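Local coordinates for protein proteolytically activated form of PPO4 Tyrosinase (Agaricus bisporus var. bisporus H97, PDB 4OUA) that catalyses the o-hydroxylation of monophenols and the oxidation of the resulting o-diphenols to o-quinones at a copper centre, the first step of melanin synthesis, at residues Trp89-Val94 and Leu347-Pro352; Lys13-Ile18 and Ile96-Leu101; Thr133-Val138 and Asp374-Ile379. All blocks are in the same frame, centred on the assembly; numbering follows the deposited sequence.

Interaction 1. Residues Trp89-Val94 and Leu347-Pro352; sequences WHRVYV and LNYSYP. With CU1 (copper (I) ion), chain C.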
# COMPACT_ATOMS: atom_id res chain seq x y z
N TRP A 89 -9.11 2.44 6.31
CA TRP A 89 -8.74 1.05 6.54
C TRP A 89 -7.39 0.73 5.90
O TRP A 89 -6.60 -0.04 6.44
CB TRP A 89 -9.80 0.09 6.01
CG TRP A 89 -9.48 -1.35 6.28
CD1 TRP A 89 -9.90 -2.10 7.35
CD2 TRP A 89 -8.66 -2.21 5.48
NE1 TRP A 89 -9.39 -3.37 7.26
CE2 TRP A 89 -8.63 -3.47 6.12
CE3 TRP A 89 -7.96 -2.05 4.29
CZ2 TRP A 89 -7.93 -4.55 5.61
CZ3 TRP A 89 -7.25 -3.13 3.78
CH2 TRP A 89 -7.24 -4.36 4.44
N HIS A 90 -7.15 1.33 4.74
CA HIS A 90 -5.92 1.07 4.00
C HIS A 90 -4.75 1.87 4.56
O HIS A 90 -3.59 1.46 4.44
CB HIS A 90 -6.11 1.36 2.51
CG HIS A 90 -6.96 0.36 1.81
ND1 HIS A 90 -8.33 0.29 1.97
CD2 HIS A 90 -6.64 -0.64 0.95
CE1 HIS A 90 -8.81 -0.70 1.24
NE2 HIS A 90 -7.81 -1.28 0.61
N ARG A 91 -5.05 3.00 5.19
CA ARG A 91 -4.03 3.82 5.83
C ARG A 91 -3.33 3.03 6.93
O ARG A 91 -2.10 3.04 7.04
CB ARG A 91 -4.62 5.10 6.40
CG ARG A 91 -3.76 5.75 7.48
CD ARG A 91 -4.07 7.23 7.61
NE ARG A 91 -3.57 7.99 6.47
CZ ARG A 91 -3.74 9.29 6.30
NH1 ARG A 91 -4.40 10.00 7.21
NH2 ARG A 91 -3.25 9.90 5.23
N VAL A 92 -4.12 2.36 7.75
CA VAL A 92 -3.59 1.58 8.86
C VAL A 92 -3.11 0.21 8.37
O VAL A 92 -2.34 -0.48 9.05
CB VAL A 92 -4.64 1.40 9.98
CG1 VAL A 92 -5.87 0.68 9.44
CG2 VAL A 92 -4.05 0.66 11.17
N TYR A 93 -3.55 -0.17 7.17
CA TYR A 93 -3.10 -1.42 6.55
C TYR A 93 -1.63 -1.32 6.16
O TYR A 93 -0.85 -2.24 6.41
CB TYR A 93 -3.95 -1.75 5.32
CG TYR A 93 -3.68 -3.11 4.73
CD1 TYR A 93 -3.09 -4.12 5.48
CD2 TYR A 93 -4.00 -3.39 3.40
CE1 TYR A 93 -2.84 -5.37 4.94
CE2 TYR A 93 -3.75 -4.63 2.85
CZ TYR A 93 -3.17 -5.62 3.63
OH TYR A 93 -2.92 -6.86 3.08
N VAL A 94 -1.26 -0.21 5.53
CA VAL A 94 0.13 0.04 5.17
C VAL A 94 0.97 0.21 6.44
O VAL A 94 2.17 -0.06 6.44
CB VAL A 94 0.27 1.28 4.28
CG1 VAL A 94 1.73 1.49 3.88
CG2 VAL A 94 -0.61 1.15 3.04
N LEU A 347 1.35 7.42 13.60
CA LEU A 347 1.94 6.20 13.06
C LEU A 347 3.38 6.46 12.62
O LEU A 347 3.96 5.68 11.86
CB LEU A 347 1.10 5.68 11.89
CG LEU A 347 -0.32 5.27 12.27
CD1 LEU A 347 -1.20 5.12 11.04
CD2 LEU A 347 -0.30 3.97 13.08
N ASN A 348 3.94 7.57 13.09
CA ASN A 348 5.34 7.90 12.88
C ASN A 348 5.75 7.99 11.41
O ASN A 348 6.84 7.54 11.03
CB ASN A 348 6.23 6.87 13.58
CG ASN A 348 6.72 7.36 14.93
OD1 ASN A 348 6.28 8.40 15.42
ND2 ASN A 348 7.63 6.61 15.54
N TYR A 349 4.89 8.57 10.58
CA TYR A 349 5.24 8.77 9.18
C TYR A 349 4.64 10.05 8.61
O TYR A 349 3.80 10.69 9.24
CB TYR A 349 4.81 7.56 8.34
CG TYR A 349 3.34 7.51 8.00
CD1 TYR A 349 2.86 8.05 6.82
CD2 TYR A 349 2.43 6.91 8.86
CE1 TYR A 349 1.51 8.00 6.50
CE2 TYR A 349 1.08 6.85 8.56
CZ TYR A 349 0.63 7.40 7.37
OH TYR A 349 -0.71 7.34 7.06
N SER A 350 5.09 10.41 7.42
CA SER A 350 4.61 11.60 6.73
C SER A 350 5.16 11.61 5.31
O SER A 350 5.86 10.69 4.90
CB SER A 350 5.03 12.87 7.47
OG SER A 350 4.60 14.03 6.78
N TYR A 351 4.84 12.66 4.56
CA TYR A 351 5.28 12.75 3.17
C TYR A 351 6.08 14.02 2.93
O TYR A 351 5.80 15.06 3.53
CB TYR A 351 4.09 12.67 2.22
CG TYR A 351 3.29 11.39 2.39
CD1 TYR A 351 3.65 10.24 1.71
CD2 TYR A 351 2.20 11.33 3.25
CE1 TYR A 351 2.94 9.07 1.86
CE2 TYR A 351 1.48 10.17 3.41
CZ TYR A 351 1.86 9.03 2.71
OH TYR A 351 1.14 7.87 2.87
N PRO A 352 7.08 13.94 2.04
CA PRO A 352 8.00 15.04 1.73
C PRO A 352 7.31 16.24 1.08
O PRO A 352 7.92 17.30 0.96
CB PRO A 352 9.01 14.40 0.77
CG PRO A 352 8.29 13.25 0.18
CD PRO A 352 7.39 12.73 1.25
CU CU1 C . -7.99 -2.96 -0.60
O HOH W 1 -7.57 -2.76 -2.97

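Interaction 2. Residues Lys13-Ile18 and Ile96-Leu101; sequences KNRLDI and IYEQIL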
# COMPACT_ATOMS: atom_id res chain seq x y z
N LYS A 13 9.21 9.99 10.34
CA LYS A 13 10.04 10.07 9.14
C LYS A 13 9.18 10.04 7.88
O LYS A 13 8.01 9.63 7.92
CB LYS A 13 11.05 8.93 9.11
CG LYS A 13 12.12 9.02 10.19
CD LYS A 13 12.85 10.35 10.11
CE LYS A 13 13.96 10.43 11.14
NZ LYS A 13 13.46 10.18 12.53
N ASN A 14 9.75 10.47 6.77
CA ASN A 14 9.02 10.55 5.51
C ASN A 14 9.06 9.27 4.69
O ASN A 14 10.09 8.59 4.64
CB ASN A 14 9.54 11.71 4.66
CG ASN A 14 9.06 13.06 5.15
OD1 ASN A 14 8.06 13.15 5.85
ND2 ASN A 14 9.78 14.11 4.78
N ARG A 15 7.94 8.96 4.06
CA ARG A 15 7.91 7.93 3.03
C ARG A 15 8.38 8.55 1.73
O ARG A 15 7.72 9.43 1.18
CB ARG A 15 6.50 7.35 2.89
CG ARG A 15 5.98 6.69 4.16
CD ARG A 15 4.55 6.21 3.99
NE ARG A 15 4.09 5.47 5.15
CZ ARG A 15 2.85 5.01 5.30
NH1 ARG A 15 1.94 5.23 4.36
NH2 ARG A 15 2.51 4.35 6.40
N LEU A 16 9.54 8.11 1.25
CA LEU A 16 10.16 8.74 0.09
C LEU A 16 9.51 8.30 -1.22
O LEU A 16 8.89 7.24 -1.30
CB LEU A 16 11.65 8.43 0.05
CG LEU A 16 12.46 8.84 1.28
CD1 LEU A 16 13.94 8.56 1.06
CD2 LEU A 16 12.23 10.30 1.61
N ASP A 17 9.66 9.13 -2.25
CA ASP A 17 9.28 8.76 -3.60
C ASP A 17 10.20 7.64 -4.07
O ASP A 17 11.42 7.76 -3.94
CB ASP A 17 9.35 9.97 -4.54
CG ASP A 17 8.81 9.67 -5.92
OD1 ASP A 17 9.47 8.93 -6.68
OD2 ASP A 17 7.73 10.20 -6.26
N ILE A 18 9.63 6.57 -4.61
CA ILE A 18 10.41 5.40 -5.01
C ILE A 18 11.54 5.76 -5.98
O ILE A 18 12.56 5.08 -6.02
CB ILE A 18 9.51 4.32 -5.65
CG1 ILE A 18 10.27 2.99 -5.76
CG2 ILE A 18 9.01 4.78 -7.01
CD1 ILE A 18 10.76 2.46 -4.44
N ILE A 96 0.73 -1.39 9.41
CA ILE A 96 1.15 -2.67 9.99
C ILE A 96 2.24 -3.29 9.12
O ILE A 96 3.19 -3.88 9.64
CB ILE A 96 -0.03 -3.65 10.12
CG1 ILE A 96 0.42 -4.92 10.86
CG2 ILE A 96 -0.61 -4.00 8.76
CD1 ILE A 96 0.99 -4.64 12.24
N TYR A 97 2.10 -3.13 7.81
CA TYR A 97 3.10 -3.63 6.87
C TYR A 97 4.43 -2.92 7.07
O TYR A 97 5.47 -3.55 7.22
CB TYR A 97 2.62 -3.46 5.43
CG TYR A 97 3.57 -4.04 4.41
CD1 TYR A 97 3.51 -5.39 4.08
CD2 TYR A 97 4.51 -3.25 3.77
CE1 TYR A 97 4.37 -5.93 3.14
CE2 TYR A 97 5.37 -3.78 2.83
CZ TYR A 97 5.30 -5.12 2.51
OH TYR A 97 6.16 -5.64 1.58
N GLU A 98 4.38 -1.59 7.05
CA GLU A 98 5.55 -0.76 7.27
C GLU A 98 6.19 -1.07 8.62
O GLU A 98 7.42 -1.08 8.75
CB GLU A 98 5.18 0.72 7.20
CG GLU A 98 6.34 1.67 7.39
CD GLU A 98 5.91 3.13 7.41
OE1 GLU A 98 4.94 3.45 8.13
OE2 GLU A 98 6.53 3.94 6.69
N GLN A 99 5.35 -1.32 9.62
CA GLN A 99 5.82 -1.69 10.96
C GLN A 99 6.59 -3.01 10.93
O GLN A 99 7.76 -3.06 11.31
CB GLN A 99 4.63 -1.80 11.92
CG GLN A 99 4.98 -2.37 13.28
CD GLN A 99 3.75 -2.64 14.13
OE1 GLN A 99 2.74 -1.94 14.02
NE2 GLN A 99 3.83 -3.65 14.98
N ILE A 100 5.93 -4.06 10.47
CA ILE A 100 6.54 -5.38 10.38
C ILE A 100 7.77 -5.37 9.48
O ILE A 100 8.77 -6.03 9.76
CB ILE A 100 5.54 -6.43 9.85
CG1 ILE A 100 4.41 -6.62 10.85
CG2 ILE A 100 6.25 -7.74 9.57
CD1 ILE A 100 4.87 -7.06 12.23
N LEU A 101 7.69 -4.60 8.39
CA LEU A 101 8.78 -4.53 7.43
C LEU A 101 10.02 -3.86 8.03
O LEU A 101 11.15 -4.22 7.69
CB LEU A 101 8.34 -3.78 6.18
CG LEU A 101 9.32 -3.82 5.00
CD1 LEU A 101 9.61 -5.26 4.61
CD2 LEU A 101 8.76 -3.05 3.82

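Interaction 3. Residues Thr133-Val138 and Asp374-Ile379; sequences TGFALV and DRRYGI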
# COMPACT_ATOMS: atom_id res chain seq x y z
N THR A 133 2.13 7.46 -9.19
CA THR A 133 1.56 7.04 -10.46
C THR A 133 1.00 8.22 -11.26
O THR A 133 0.93 8.16 -12.49
CB THR A 133 0.43 6.01 -10.25
OG1 THR A 133 -0.65 6.62 -9.54
CG2 THR A 133 0.95 4.82 -9.46
N GLY A 134 0.62 9.28 -10.57
CA GLY A 134 0.04 10.45 -11.21
C GLY A 134 1.06 11.34 -11.89
O GLY A 134 0.71 12.14 -12.77
N PHE A 135 2.32 11.21 -11.50
CA PHE A 135 3.38 12.03 -12.08
C PHE A 135 4.36 11.18 -12.89
O PHE A 135 4.93 11.65 -13.88
CB PHE A 135 4.13 12.79 -10.99
CG PHE A 135 5.27 13.63 -11.50
CD1 PHE A 135 5.05 14.91 -11.96
CD2 PHE A 135 6.55 13.12 -11.54
CE1 PHE A 135 6.09 15.68 -12.44
CE2 PHE A 135 7.60 13.88 -12.02
CZ PHE A 135 7.37 15.17 -12.47
N ALA A 136 4.56 9.94 -12.46
CA ALA A 136 5.46 9.03 -13.16
C ALA A 136 4.90 7.61 -13.13
O ALA A 136 5.29 6.79 -12.30
CB ALA A 136 6.85 9.07 -12.54
N LEU A 137 3.98 7.33 -14.05
CA LEU A 137 3.30 6.04 -14.09
C LEU A 137 4.28 4.90 -14.33
O LEU A 137 4.19 3.86 -13.68
CB LEU A 137 2.21 6.05 -15.17
CG LEU A 137 1.30 4.82 -15.23
CD1 LEU A 137 0.71 4.53 -13.85
CD2 LEU A 137 0.20 5.04 -16.25
N VAL A 138 5.22 5.11 -15.24
CA VAL A 138 6.25 4.11 -15.49
C VAL A 138 7.29 4.15 -14.38
O VAL A 138 8.08 5.09 -14.30
CB VAL A 138 6.94 4.32 -16.85
CG1 VAL A 138 7.96 3.22 -17.10
CG2 VAL A 138 5.91 4.35 -17.97
N ASP A 374 -1.41 21.54 -8.48
CA ASP A 374 -1.56 22.23 -9.77
C ASP A 374 -0.31 22.10 -10.64
O ASP A 374 -0.40 21.81 -11.83
CB ASP A 374 -1.86 23.71 -9.55
CG ASP A 374 -3.26 23.95 -9.03
OD1 ASP A 374 -4.18 23.23 -9.48
OD2 ASP A 374 -3.43 24.86 -8.19
N ARG A 375 0.85 22.31 -10.03
CA ARG A 375 2.11 22.32 -10.75
C ARG A 375 2.57 20.91 -11.14
O ARG A 375 3.34 20.74 -12.09
CB ARG A 375 3.18 23.01 -9.90
CG ARG A 375 4.61 22.83 -10.40
CD ARG A 375 5.56 23.70 -9.60
NE ARG A 375 5.32 23.61 -8.16
CZ ARG A 375 4.81 24.59 -7.43
NH1 ARG A 375 4.50 25.75 -7.99
NH2 ARG A 375 4.61 24.42 -6.13
N ARG A 376 2.09 19.91 -10.41
CA ARG A 376 2.56 18.54 -10.62
C ARG A 376 1.58 17.70 -11.44
O ARG A 376 1.99 16.89 -12.27
CB ARG A 376 2.83 17.87 -9.28
CG ARG A 376 3.48 16.50 -9.38
CD ARG A 376 3.97 16.02 -8.03
NE ARG A 376 4.67 14.74 -8.10
CZ ARG A 376 5.96 14.61 -8.37
NH1 ARG A 376 6.71 15.68 -8.60
NH2 ARG A 376 6.52 13.40 -8.42
N TYR A 377 0.28 17.88 -11.20
CA TYR A 377 -0.72 17.06 -11.87
C TYR A 377 -1.65 17.89 -12.76
O TYR A 377 -2.64 17.38 -13.28
CB TYR A 377 -1.55 16.29 -10.84
CG TYR A 377 -0.72 15.47 -9.88
CD1 TYR A 377 -0.18 14.25 -10.26
CD2 TYR A 377 -0.48 15.92 -8.59
CE1 TYR A 377 0.59 13.51 -9.39
CE2 TYR A 377 0.28 15.18 -7.71
CZ TYR A 377 0.81 13.97 -8.11
OH TYR A 377 1.57 13.23 -7.23
N GLY A 378 -1.33 19.16 -12.92
CA GLY A 378 -2.14 20.05 -13.74
C GLY A 378 -1.41 20.57 -14.96
O GLY A 378 -1.87 21.52 -15.59
N ILE A 379 -0.29 19.95 -15.31
CA ILE A 379 0.49 20.37 -16.47
C ILE A 379 0.73 19.21 -17.43
O ILE A 379 0.29 18.09 -17.18
CB ILE A 379 1.84 21.00 -16.05
CG1 ILE A 379 2.74 19.95 -15.39
CG2 ILE A 379 1.62 22.17 -15.11
CD1 ILE A 379 4.11 20.48 -15.02

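Interaction 1. Residues Trp89-Val94 and Leu347-Pro352
Helix 86-109 belongs to the helical di-copper core of the tyrosinase fold, and from it Arg91 reaches across to Tyr349 on strand 349-350. The phenol oxygen Tyr349 OH sits 3.0 Å from Arg91 NE, but the N-H points poorly at it and no hydrogen bond forms. Both groups instead turn to Asp286 on helix 277-295: Arg91 NE makes a salt bridge with OD1, Tyr349 OH and Tyr351 OH both hydrogen-bond to OD2, and Arg91 NH1 is taken up by Leu341 O. The bend of the arginine chain at chi3 (-71°) sets the guanidinium obliquely to the tyrosine, with their planes 75° apart. Nearer the backbone, the aliphatic part of the arginine meets Leu347, Arg91 CG lying 4.4 Å from Leu347 CD1. One residue earlier, His90 NE2 binds copper at 2.1 Å together with His56 and His81, its ND1 fixed by a hydrogen bond with Phe86 O. The indole of Trp89 covers one imidazole face through CE3. The shared carboxylate of Asp286 thus probably balances the buried arginine charge and gathers two phenols next to the helix turn that carries a copper ligand.

Interaction 2. Residues Lys13-Ile18 and Ile96-Leu101
The guanidinium of Arg15 meets Glu98 OE1 at its edge, close to its own plane, and forms a cation-pi interaction with the ring of Tyr349. The carboxylate of Glu98 is turned 71° against the guanidinium, so the two charged groups do not pair in the flat, side-by-side manner; OE1 is met from above the carboxylate plane. The salt bridge rests on Arg15 NH2, which donates to Glu98 OE1 over 3.1 Å with an N-H...O angle of 161°. A second, longer bond runs from Arg15 NE to Glu98 OE2 at 3.3 Å, but the position of OE2 is less certain. That same oxygen also accepts a hydrogen bond from the backbone N of Gln128, so the acid has a partner on the loop beyond helix 116-125.

Two long side chains span the space between the backbones, whose closest CA atoms, those of Arg15 and Glu98, are 10.0 Å apart. Glu98 leaves the helix with CG opposite its backbone N (chi1 -179°) and continues extended, delivering the carboxylate to an arginine that is itself straight from CG to NE. A leucine in place of Arg15 would probably leave the buried Glu98 carboxylate without this ion-pair partner and the Tyr349 ring without its cation.

The bridge therefore joins helix 86-109, which bears His90 of the copper site, to the small parallel sheet of strands 13-14 and 349-350, a buried acid-base pair fastening an N-terminal strand onto the helical core of the tyrosinase fold.

Interaction 3. Residues Thr133-Val138 and Asp374-Ile379
The irregular backbone of Thr133-Val138 passes the last turn of helix 362-377 with the CA atoms of Phe135 and Tyr377 6.5 Å apart. The contact centres on a stacked cation-pi pair near the C-terminal end of the chain. The guanidinium of Arg376 lies flat on one face of the Phe135 ring, planes 17° apart, with Arg376 CZ 3.6 Å from the ring centroid and displaced toward its rim on the CG and CD2 side. Phe135 CB points at the helix, and with CG anti to the backbone N (chi1 178°) the ring lies against the guanidinium, while Arg376 stretches out from CG to NE and crosses the phenylalanine at about a right angle. Nearer the backbone of the arginine, Arg376 CG packs 3.4 Å from Phe135 CD1. Beside this pair Tyr377 turns its ring edge to the loop: CE1 approaches the peptide between Gly134 and Phe135, and Phe135 CB lies 4.0 Å from Tyr377 CE1. Arg216 of helix 201-224 also touches Phe135. The polar ends converge on Asp132, just before the loop segment: its OD2 forms a salt bridge with Arg376 NH2, and its OD1 a hydrogen bond with Tyr377 OH.

Interactions 1 and 2 are neighbours in the buried core, their centres about 8 Å apart. Both rest on helix 86-109, and each uses one strand of the same two-stranded sheet, the strands being joined by a probable bond from Arg15 N to Ser350 O. Interaction 3 lies farther out, its centre and that of interaction 1 about 21 Å apart, and is only partly buried; it ties helix 362-377 to a loop. Across the segments, interaction 1 has no direct bond, only a shared acid, interaction 2 an ion pair, and interaction 3 a flat arginine-phenylalanine stack whose carboxylate partner lies outside both segments. Asp17 of interaction 2 packs near Arg376 of interaction 3.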